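Long-range contacts in actibind (Aspergillus niger, PDB 3D3Z), which cleaves RNA as a T2-family ribonuclease, probably at any base and with a preference for adenylic acid: residues Pro26-Leu31 / Pro55-Asp59; Cys118-Ile122 / Gly207-Gly211; Ile181-Tyr185 / Val215-Arg219; Cys191-Leu196 / Gly229-Pro233. All blocks are in the same frame, centred on the assembly; numbering follows the deposited sequence. Where two conformers were deposited one is given.

How the interactions relate
Three of the four contacts reach the same antiparallel sheet. Interaction 1 pairs strand 29-35 with strand 49-56. Interaction 3 packs a turn beside strand 213-216, and interaction 4 adds a late piece of chain to the hairpin of strands 188-192 and 195-206. Interaction 2 joins two loops, its centre about 11 Å from that of interaction 1, and the two touch where P55 CG meets I119 CG1 at 3.6 Å. Interactions 2 and 4 are farthest apart, with centres about 34 Å apart on opposite sides of the chain centre. Along the sequence interaction 1 closes first, whereas the segments of 2, 3 and 4 alternate, interlacing the later chain: 2 and 3 close after the next opens.

Interaction 1 of 4, residues Pro26-Leu31 / Pro55-Asp59; sequences PGGSLL and PDNCD
L31 meets D56 almost at a right angle, its two methyl groups lying against the carboxylate: CD1 is 3.5 Å from D56 CG, and CD2 3.7 Å from D56 OD2. CG of L31 is anti to its carbonyl carbon (chi1 -70°), which turns the branched end onto the acid. S29 lies on the same face of the sheet, its CB 4.0 Å from D56 CB, and the small side chain suits this close strand pairing. L30 and P55 touch loosely on the other face. Two hydrogen bonds join the backbones, S29 N to D56 O at 3.0 Å and D56 N to S29 O at 2.6 Å. The chain has a classic bulge here, G28-S29 set against the single D56. Before it G27 centres an inverse gamma turn and, lacking a side chain, leaves room for P55 CB, 4.1 Å from G27 CA. P26 lies alongside N57, whose ND2 bonds to T61 OG1; water links P26 O to C58 N, and a disulfide ties C58 to C13. The P55 side chain comes within about 4 Å of that of H115, a predicted active-site residue. Strand 195-206 runs beside strand 29-35, its V205 on L30, Y200 and Y202 on L31; C118 and I119 cover P55.

Interaction 2 of 4, residues Cys118-Ile122 / Gly207-Gly211; sequences CINTI and GSAIG
T121 and A209 make the direct polar link: A209 N donates to T121 OG1 at 3.0 Å, with a fairly straight N-H...O angle of 164°. The hydroxyl sits between the backbone N and the carbonyl carbon of its own residue (chi1 58°), facing the second loop, and also bonds to OD1 of N24, so threonine here serves two loops. Water adds a second polar link, lying 2.6 Å from T121 O and 2.7 Å from S208 OG. S208 OG also accepts from I210 N at 3.1 Å, so that 208-210 form an ST turn, entered from G207 with its positive phi (93°). Apolar contacts gather round the A209 methyl group. I119 CG2 presses on its CB at 3.4 Å, a snug fit, consistent with the small alanine at this point. Less certainly, since I122 was modelled in two conformers, its CD1 meets I210 CD1 at 4.1 Å, the side chains crossing roughly at right angles; helix 134-147 packs on both isoleucines. A disulfide ties C118 to C66. This loop-to-loop packing lies next to the predicted RNase T2 active site on helix 104-116, the I119 side chain about 6 Å from that of H115.

Interaction 3 of 4, residues Ile181-Tyr185 / Val215-Arg219; sequences IHDGY and VASER
A216 CB rests over a face of the H182 imidazole, 3.5 Å from the ring centroid and 15° off its normal, a CH-pi contact. A small methyl suits this spot, since it also lies 3.3 Å from H182 O. Beside it the Y185 ring is laid over the S217-E218 peptide, with E218 N about 3.5 Å above the ring plane toward its rim. The E218 side chain crosses Y185 at about a right angle: its CB is 3.8 Å from Y185 CE1, while OE1 lies in the ring plane at the edge. One water joins E218 OE1 to Y185 OH, the latter at a long 3.3 Å; another joins D183 OD2 to A216 O. Both rings are carried by a type I' turn, closed by a bond from Y185 N to H182 O at 3.0 Å; D183 and G184 have positive phi, which aspartate tolerates and glycine favours. With CG opposite the backbone N (chi1 -167°), the H182 ring swings over the strand end, where F203 and Y201 meet it edge-to-face. Farther out, R219 is salt-bridged to E175 and D222. With no direct hydrogen bond between the segments, cohesion probably rests mainly on dispersion and CH-pi packing, supplemented by bridging waters.

Interaction 4 of 4, residues Cys191-Leu196 / Gly229-Pro233; sequences CEDGAL and GIKYP
The hairpin formed by strands 188-192 and 195-206 meets the late segment 229-233 edge on, A195 bridging to K231 with CA atoms 4.5 Å apart. Two nearly straight backbone hydrogen bonds hold the edge: K231 N to G194 O at 2.9 Å, and L196 N to K231 O at 2.8 Å. Around this bridge the side chains part. L196, with CG anti to its backbone N (chi1 -162°), sends CD2 over the centre of the Y232 ring, 4.0 Å from the centroid and 11° off the normal, a CH-pi contact to which a flat aromatic ring and the methyl of a branched leucine are both well suited. The hairpin itself turns through a type I' turn, E192 to A195, with D193 and G194 at positive phi, the left-handed backbone being easiest for G194. The segment that joins it opens with a G1 bulge at G229-I230 against Y169. I230 CG2 then reaches L196 CB and lies 4.0 Å from C191 SG, the sulfur of the C191-C225 disulfide. A195, small enough to lie close to a ring, has CB 3.6 Å from P233 CG. The lysine chain of K231 bends back over the turn, its CE 3.7 Å from D193 O, and a water sits between NZ and that carbonyl. Farther in, Y232 OH bonds to W48 NE1, while its ring meets W36 edge-to-face, and helix 171-179 packs on L196 and I230 through I174.

Interaction 1 of 4, residues Pro26-Leu31 / Pro55-Asp59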
loop_
_atom_site.group_PDB
_atom_site.type_symbol
_atom_site.label_atom_id
_atom_site.label_comp_id
_atom_site.label_asym_id
_atom_site.label_seq_id
_atom_site.Cartn_x
_atom_site.Cartn_y
_atom_site.Cartn_z
ATOM N N PRO A 26 16.021 5.361 -6.446
ATOM C CA PRO A 26 16.458 4.128 -5.756
ATOM C C PRO A 26 15.296 3.322 -5.139
ATOM O O PRO A 26 15.455 2.156 -4.805
ATOM C CB PRO A 26 17.440 4.642 -4.687
ATOM C CG PRO A 26 17.034 6.030 -4.400
ATOM C CD PRO A 26 16.300 6.575 -5.663
ATOM N N GLY A 27 14.129 3.945 -5.046
ATOM C CA GLY A 27 12.924 3.284 -4.544
ATOM C C GLY A 27 12.256 2.357 -5.533
ATOM O O GLY A 27 11.149 2.608 -5.964
ATOM N N GLY A 28 12.918 1.248 -5.845
ATOM C CA GLY A 28 12.442 0.292 -6.826
ATOM C C GLY A 28 11.603 -0.835 -6.286
ATOM O O GLY A 28 11.020 -1.597 -7.064
ATOM N N SER A 29 11.543 -0.963 -4.957
ATOM C CA SER A 29 10.654 -1.916 -4.305
ATOM C C SER A 29 9.461 -1.141 -3.745
ATOM O O SER A 29 9.612 -0.309 -2.840
ATOM C CB SER A 29 11.367 -2.725 -3.188
ATOM O OG SER A 29 10.426 -3.576 -2.579
ATOM N N LEU A 30 8.294 -1.392 -4.318
ATOM C CA LEU A 30 7.081 -0.672 -3.953
ATOM C C LEU A 30 6.218 -1.586 -3.098
ATOM O O LEU A 30 5.814 -2.623 -3.545
ATOM C CB LEU A 30 6.283 -0.231 -5.200
ATOM C CG LEU A 30 6.701 1.049 -5.926
ATOM C CD1 LEU A 30 6.266 2.257 -5.097
ATOM C CD2 LEU A 30 8.115 1.129 -6.192
ATOM N N LEU A 31 5.905 -1.132 -1.890
ATOM C CA LEU A 31 5.150 -1.906 -0.907
ATOM C C LEU A 31 3.745 -1.375 -0.788
ATOM O O LEU A 31 3.558 -0.256 -0.356
ATOM C CB LEU A 31 5.838 -1.860 0.474
ATOM C CG LEU A 31 7.164 -2.596 0.674
ATOM C CD1 LEU A 31 8.343 -2.156 -0.270
ATOM C CD2 LEU A 31 7.547 -2.406 2.122
ATOM N N PRO A 55 7.863 3.377 -1.243
ATOM C CA PRO A 55 9.103 3.062 -1.975
ATOM C C PRO A 55 10.278 2.633 -1.051
ATOM O O PRO A 55 10.769 3.416 -0.245
ATOM C CB PRO A 55 9.424 4.378 -2.702
ATOM C CG PRO A 55 8.808 5.465 -1.810
ATOM C CD PRO A 55 7.664 4.838 -1.083
ATOM N N ASP A 56 10.690 1.383 -1.143
ATOM C CA ASP A 56 11.855 0.940 -0.445
ATOM C C ASP A 56 12.958 0.879 -1.472
ATOM O O ASP A 56 12.739 0.536 -2.667
ATOM C CB ASP A 56 11.686 -0.487 0.090
ATOM C CG ASP A 56 10.997 -0.577 1.475
ATOM O OD1 ASP A 56 10.350 0.402 1.948
ATOM O OD2 ASP A 56 11.140 -1.700 2.055
ATOM N N ASN A 57 14.163 1.147 -0.988
ATOM C CA ASN A 57 15.356 0.770 -1.671
ATOM C C ASN A 57 15.397 -0.720 -1.887
ATOM O O ASN A 57 14.668 -1.509 -1.233
ATOM C CB ASN A 57 16.555 1.240 -0.890
ATOM C CG ASN A 57 16.573 2.700 -0.747
ATOM O OD1 ASN A 57 16.195 3.438 -1.681
ATOM N ND2 ASN A 57 17.011 3.170 0.406
ATOM N N CYS A 58 16.212 -1.128 -2.847
ATOM C CA CYS A 58 16.226 -2.526 -3.234
ATOM C C CYS A 58 16.802 -3.439 -2.127
ATOM O O CYS A 58 16.509 -4.608 -2.105
ATOM C CB CYS A 58 16.960 -2.709 -4.550
ATOM S SG CYS A 58 16.127 -1.763 -5.928
ATOM N N ASP A 59 17.578 -2.867 -1.220
ATOM C CA ASP A 59 18.149 -3.602 -0.079
ATOM C C ASP A 59 17.241 -3.600 1.160
ATOM O O ASP A 59 17.654 -4.067 2.241
ATOM C CB ASP A 59 19.533 -3.049 0.276
ATOM C CG ASP A 59 19.496 -1.650 0.751
ATOM O OD1 ASP A 59 18.384 -1.061 0.809
ATOM O OD2 ASP A 59 20.595 -1.112 1.080
HETATM O O HOH W 1 17.801 0.871 -4.260
#

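Interaction 2 of 4, residues Cys118-Ile122 / Gly207-Gly211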
loop_
_atom_site.group_PDB
_atom_site.type_symbol
_atom_site.label_atom_id
_atom_site.label_comp_id
_atom_site.label_asym_id
_atom_site.label_seq_id
_atom_site.Cartn_x
_atom_site.Cartn_y
_atom_site.Cartn_z
ATOM N N CYS A 118 8.671 10.397 -1.997
ATOM C CA CYS A 118 9.861 9.604 -2.262
ATOM C C CYS A 118 9.745 8.708 -3.498
ATOM O O CYS A 118 10.669 7.955 -3.805
ATOM C CB CYS A 118 10.200 8.783 -0.982
ATOM S SG CYS A 118 10.728 9.798 0.401
ATOM N N ILE A 119 8.609 8.751 -4.183
ATOM C CA ILE A 119 8.426 7.981 -5.416
ATOM C C ILE A 119 8.939 8.885 -6.577
ATOM O O ILE A 119 8.288 9.868 -6.989
ATOM C CB ILE A 119 6.978 7.562 -5.561
ATOM C CG1 ILE A 119 6.546 6.752 -4.324
ATOM C CG2 ILE A 119 6.758 6.755 -6.858
ATOM C CD1 ILE A 119 5.092 6.306 -4.323
ATOM N N ASN A 120 10.135 8.577 -7.067
ATOM C CA ASN A 120 10.781 9.473 -8.031
ATOM C C ASN A 120 9.988 9.668 -9.324
ATOM O O ASN A 120 10.050 10.745 -9.922
ATOM C CB ASN A 120 12.220 9.023 -8.323
ATOM C CG ASN A 120 12.259 7.795 -9.174
ATOM O OD1 ASN A 120 11.853 6.742 -8.731
ATOM N ND2 ASN A 120 12.669 7.939 -10.428
ATOM N N THR A 121 9.219 8.659 -9.748
ATOM C CA THR A 121 8.516 8.690 -11.029
ATOM C C THR A 121 7.174 9.497 -11.003
ATOM O O THR A 121 6.520 9.611 -12.039
ATOM C CB THR A 121 8.228 7.280 -11.545
ATOM O OG1 THR A 121 7.458 6.582 -10.553
ATOM C CG2 THR A 121 9.548 6.494 -11.869
ATOM N N ILE A 122 6.877 10.119 -9.855
ATOM C CA ILE A 122 5.615 10.840 -9.557
ATOM C C ILE A 122 5.781 12.355 -9.673
ATOM O O ILE A 122 4.836 13.106 -9.579
ATOM C CB ILE A 122 5.154 10.508 -8.080
ATOM C CG1 ILE A 122 4.821 9.017 -7.967
ATOM C CG2 ILE A 122 3.983 11.366 -7.620
ATOM C CD1 ILE A 122 3.853 8.637 -6.832
ATOM N N GLY A 207 8.027 0.875 -15.810
ATOM C CA GLY A 207 7.502 2.197 -16.086
ATOM C C GLY A 207 7.327 3.085 -14.860
ATOM O O GLY A 207 8.136 3.099 -13.920
ATOM N N SER A 208 6.261 3.862 -14.904
ATOM C CA SER A 208 5.984 4.815 -13.845
ATOM C C SER A 208 5.219 4.134 -12.717
ATOM O O SER A 208 4.485 3.194 -12.949
ATOM C CB SER A 208 5.122 5.968 -14.380
ATOM O OG SER A 208 4.846 6.929 -13.379
ATOM N N ALA A 209 5.417 4.633 -11.500
ATOM C CA ALA A 209 4.595 4.203 -10.358
ATOM C C ALA A 209 3.147 4.537 -10.580
ATOM O O ALA A 209 2.301 3.868 -10.008
ATOM C CB ALA A 209 5.070 4.833 -9.035
ATOM N N ILE A 210 2.847 5.580 -11.395
ATOM C CA ILE A 210 1.471 5.843 -11.819
ATOM C C ILE A 210 1.197 5.246 -13.183
ATOM O O ILE A 210 1.655 5.753 -14.184
ATOM C CB ILE A 210 1.124 7.376 -11.890
ATOM C CG1 ILE A 210 1.584 8.104 -10.613
ATOM C CG2 ILE A 210 -0.355 7.562 -12.233
ATOM C CD1 ILE A 210 0.748 7.889 -9.379
ATOM N N GLY A 211 0.460 4.161 -13.211
ATOM C CA GLY A 211 0.088 3.510 -14.450
ATOM C C GLY A 211 1.048 2.467 -14.986
ATOM O O GLY A 211 0.733 1.813 -15.981
HETATM O O HOH W 2 6.373 8.816 -14.459
#

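Interaction 3 of 4, residues Ile181-Tyr185 / Val215-Arg219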
loop_
_atom_site.group_PDB
_atom_site.type_symbol
_atom_site.label_atom_id
_atom_site.label_comp_id
_atom_site.label_asym_id
_atom_site.label_seq_id
_atom_site.Cartn_x
_atom_site.Cartn_y
_atom_site.Cartn_z
ATOM N N ILE A 181 -2.498 -14.747 -4.151
ATOM C CA ILE A 181 -2.941 -13.547 -4.884
ATOM C C ILE A 181 -1.782 -12.602 -5.234
ATOM O O ILE A 181 -2.008 -11.449 -5.660
ATOM C CB ILE A 181 -4.049 -12.797 -4.138
ATOM C CG1 ILE A 181 -3.543 -12.235 -2.800
ATOM C CG2 ILE A 181 -5.292 -13.653 -3.990
ATOM C CD1 ILE A 181 -4.552 -11.308 -2.144
ATOM N N HIS A 182 -0.546 -13.083 -5.084
ATOM C CA HIS A 182 0.648 -12.278 -5.273
ATOM C C HIS A 182 1.728 -13.101 -5.983
ATOM O O HIS A 182 2.939 -12.974 -5.691
ATOM C CB HIS A 182 1.137 -11.745 -3.925
ATOM C CG HIS A 182 2.171 -10.654 -4.010
ATOM N ND1 HIS A 182 1.940 -9.444 -4.643
ATOM C CD2 HIS A 182 3.411 -10.562 -3.476
ATOM C CE1 HIS A 182 3.018 -8.681 -4.534
ATOM N NE2 HIS A 182 3.919 -9.328 -3.817
ATOM N N ASP A 183 1.285 -13.936 -6.920
ATOM C CA ASP A 183 2.182 -14.675 -7.805
ATOM C C ASP A 183 3.109 -15.656 -7.076
ATOM O O ASP A 183 4.231 -15.903 -7.524
ATOM C CB ASP A 183 3.028 -13.686 -8.621
ATOM C CG ASP A 183 3.464 -14.256 -9.950
ATOM O OD1 ASP A 183 2.604 -14.842 -10.632
ATOM O OD2 ASP A 183 4.650 -14.104 -10.323
ATOM N N GLY A 184 2.651 -16.197 -5.955
ATOM C CA GLY A 184 3.471 -17.076 -5.121
ATOM C C GLY A 184 4.496 -16.419 -4.214
ATOM O O GLY A 184 5.232 -17.110 -3.506
ATOM N N TYR A 185 4.553 -15.088 -4.217
ATOM C CA TYR A 185 5.348 -14.349 -3.248
ATOM C C TYR A 185 4.481 -13.939 -2.070
ATOM O O TYR A 185 3.501 -13.205 -2.234
ATOM C CB TYR A 185 5.938 -13.109 -3.867
ATOM C CG TYR A 185 6.982 -13.397 -4.887
ATOM C CD1 TYR A 185 8.273 -13.734 -4.506
ATOM C CD2 TYR A 185 6.693 -13.332 -6.245
ATOM C CE1 TYR A 185 9.285 -13.983 -5.463
ATOM C CE2 TYR A 185 7.687 -13.602 -7.210
ATOM C CZ TYR A 185 8.981 -13.924 -6.805
ATOM O OH TYR A 185 9.963 -14.192 -7.738
ATOM N N VAL A 215 4.745 -5.723 -10.753
ATOM C CA VAL A 215 5.110 -7.149 -10.819
ATOM C C VAL A 215 5.448 -7.648 -9.415
ATOM O O VAL A 215 6.377 -7.121 -8.782
ATOM C CB VAL A 215 6.320 -7.333 -11.769
ATOM C CG1 VAL A 215 6.894 -8.755 -11.725
ATOM C CG2 VAL A 215 5.909 -6.961 -13.198
ATOM N N ALA A 216 4.692 -8.648 -8.963
ATOM C CA ALA A 216 4.791 -9.200 -7.603
ATOM C C ALA A 216 6.208 -9.646 -7.378
ATOM O O ALA A 216 6.787 -10.319 -8.234
ATOM C CB ALA A 216 3.788 -10.334 -7.386
ATOM N N SER A 217 6.808 -9.178 -6.281
ATOM C CA SER A 217 8.207 -9.459 -5.978
ATOM C C SER A 217 8.440 -9.975 -4.557
ATOM O O SER A 217 7.551 -9.987 -3.703
ATOM C CB SER A 217 9.085 -8.248 -6.238
ATOM O OG SER A 217 8.819 -7.179 -5.365
ATOM N N GLU A 218 9.657 -10.428 -4.320
ATOM C CA GLU A 218 9.978 -11.050 -3.037
ATOM C C GLU A 218 10.040 -10.050 -1.870
ATOM O O GLU A 218 10.648 -8.964 -1.962
ATOM C CB GLU A 218 11.308 -11.823 -3.136
ATOM C CG GLU A 218 11.405 -12.918 -2.112
ATOM C CD GLU A 218 12.537 -13.864 -2.402
ATOM O OE1 GLU A 218 12.396 -14.655 -3.374
ATOM O OE2 GLU A 218 13.550 -13.816 -1.651
ATOM N N ARG A 219 9.422 -10.444 -0.755
ATOM C CA ARG A 219 9.458 -9.632 0.454
ATOM C C ARG A 219 10.881 -9.434 0.958
ATOM O O ARG A 219 11.698 -10.359 0.957
ATOM C CB ARG A 219 8.546 -10.230 1.536
ATOM C CG ARG A 219 9.047 -11.560 2.134
ATOM C CD ARG A 219 7.959 -12.227 2.887
ATOM N NE ARG A 219 8.412 -13.503 3.434
ATOM C CZ ARG A 219 7.641 -14.315 4.147
ATOM N NH1 ARG A 219 6.397 -13.955 4.442
ATOM N NH2 ARG A 219 8.131 -15.477 4.596
HETATM O O HOH W 3 5.787 -11.845 -10.144
HETATM O O HOH W 4 12.422 -15.379 -5.946
#

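Interaction 4 of 4, residues Cys191-Leu196 / Gly229-Pro233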
loop_
_atom_site.group_PDB
_atom_site.type_symbol
_atom_site.label_atom_id
_atom_site.label_comp_id
_atom_site.label_asym_id
_atom_site.label_seq_id
_atom_site.Cartn_x
_atom_site.Cartn_y
_atom_site.Cartn_z
ATOM N N CYS A 191 2.342 -9.054 13.096
ATOM C CA CYS A 191 1.455 -9.375 14.224
ATOM C C CYS A 191 1.647 -8.376 15.327
ATOM O O CYS A 191 2.713 -7.775 15.463
ATOM C CB CYS A 191 1.752 -10.783 14.781
ATOM S SG CYS A 191 1.163 -12.100 13.779
ATOM N N GLU A 192 0.588 -8.162 16.094
ATOM C CA GLU A 192 0.651 -7.316 17.257
ATOM C C GLU A 192 -0.017 -8.059 18.393
ATOM O O GLU A 192 -1.164 -8.470 18.262
ATOM C CB GLU A 192 -0.123 -6.019 17.031
ATOM C CG GLU A 192 0.124 -4.954 18.096
ATOM C CD GLU A 192 1.527 -4.398 18.051
ATOM O OE1 GLU A 192 2.108 -4.444 16.953
ATOM O OE2 GLU A 192 2.066 -3.922 19.083
ATOM N N ASP A 193 0.686 -8.219 19.505
ATOM C CA ASP A 193 0.096 -8.887 20.672
ATOM C C ASP A 193 -0.377 -10.282 20.224
ATOM O O ASP A 193 -1.499 -10.682 20.550
ATOM C CB ASP A 193 -1.117 -8.084 21.236
ATOM C CG ASP A 193 -0.724 -6.702 21.812
ATOM O OD1 ASP A 193 0.086 -6.710 22.742
ATOM O OD2 ASP A 193 -1.210 -5.618 21.371
ATOM N N GLY A 194 0.434 -10.992 19.439
ATOM C CA GLY A 194 -0.012 -12.269 18.858
ATOM C C GLY A 194 -1.205 -12.274 17.920
ATOM O O GLY A 194 -1.715 -13.346 17.571
ATOM N N ALA A 195 -1.655 -11.100 17.465
ATOM C CA ALA A 195 -2.783 -11.012 16.524
ATOM C C ALA A 195 -2.305 -10.466 15.160
ATOM O O ALA A 195 -1.464 -9.569 15.064
ATOM C CB ALA A 195 -3.903 -10.132 17.080
ATOM N N LEU A 196 -2.865 -11.049 14.120
ATOM C CA LEU A 196 -2.679 -10.644 12.743
ATOM C C LEU A 196 -3.169 -9.166 12.618
ATOM O O LEU A 196 -4.276 -8.797 13.061
ATOM C CB LEU A 196 -3.412 -11.672 11.833
ATOM C CG LEU A 196 -3.142 -11.821 10.355
ATOM C CD1 LEU A 196 -1.687 -12.105 10.039
ATOM C CD2 LEU A 196 -4.113 -12.882 9.794
ATOM N N GLY A 229 -0.178 -20.171 16.793
ATOM C CA GLY A 229 -0.992 -19.603 17.841
ATOM C C GLY A 229 -1.556 -18.249 17.429
ATOM O O GLY A 229 -2.092 -17.537 18.278
ATOM N N ILE A 230 -1.441 -17.904 16.130
ATOM C CA ILE A 230 -1.796 -16.527 15.645
ATOM C C ILE A 230 -3.293 -16.290 15.712
ATOM O O ILE A 230 -4.111 -17.074 15.197
ATOM C CB ILE A 230 -1.270 -16.227 14.215
ATOM C CG1 ILE A 230 0.261 -16.186 14.203
ATOM C CG2 ILE A 230 -1.776 -14.845 13.701
ATOM C CD1 ILE A 230 0.901 -16.403 12.764
ATOM N N LYS A 231 -3.661 -15.202 16.368
ATOM C CA LYS A 231 -5.051 -14.843 16.446
ATOM C C LYS A 231 -5.427 -13.941 15.271
ATOM O O LYS A 231 -4.631 -13.129 14.831
ATOM C CB LYS A 231 -5.365 -14.103 17.737
ATOM C CG LYS A 231 -4.883 -14.827 18.979
ATOM C CD LYS A 231 -5.297 -14.114 20.243
ATOM C CE LYS A 231 -4.443 -12.880 20.521
ATOM N NZ LYS A 231 -5.316 -11.843 21.231
ATOM N N TYR A 232 -6.643 -14.134 14.789
ATOM C CA TYR A 232 -7.257 -13.300 13.757
ATOM C C TYR A 232 -8.526 -12.702 14.367
ATOM O O TYR A 232 -9.613 -13.268 14.244
ATOM C CB TYR A 232 -7.547 -14.156 12.541
ATOM C CG TYR A 232 -7.869 -13.471 11.219
ATOM C CD1 TYR A 232 -7.844 -12.077 11.053
ATOM C CD2 TYR A 232 -8.150 -14.256 10.098
ATOM C CE1 TYR A 232 -8.124 -11.509 9.802
ATOM C CE2 TYR A 232 -8.415 -13.699 8.862
ATOM C CZ TYR A 232 -8.404 -12.321 8.721
ATOM O OH TYR A 232 -8.695 -11.797 7.474
ATOM N N PRO A 233 -8.376 -11.625 15.145
ATOM C CA PRO A 233 -9.537 -11.151 15.916
ATOM C C PRO A 233 -10.681 -10.614 15.052
ATOM O O PRO A 233 -10.412 -9.926 14.049
ATOM C CB PRO A 233 -8.945 -10.081 16.836
ATOM C CG PRO A 233 -7.467 -10.278 16.797
ATOM C CD PRO A 233 -7.157 -10.850 15.468
HETATM O O HOH W 5 -4.477 -9.549 20.667
#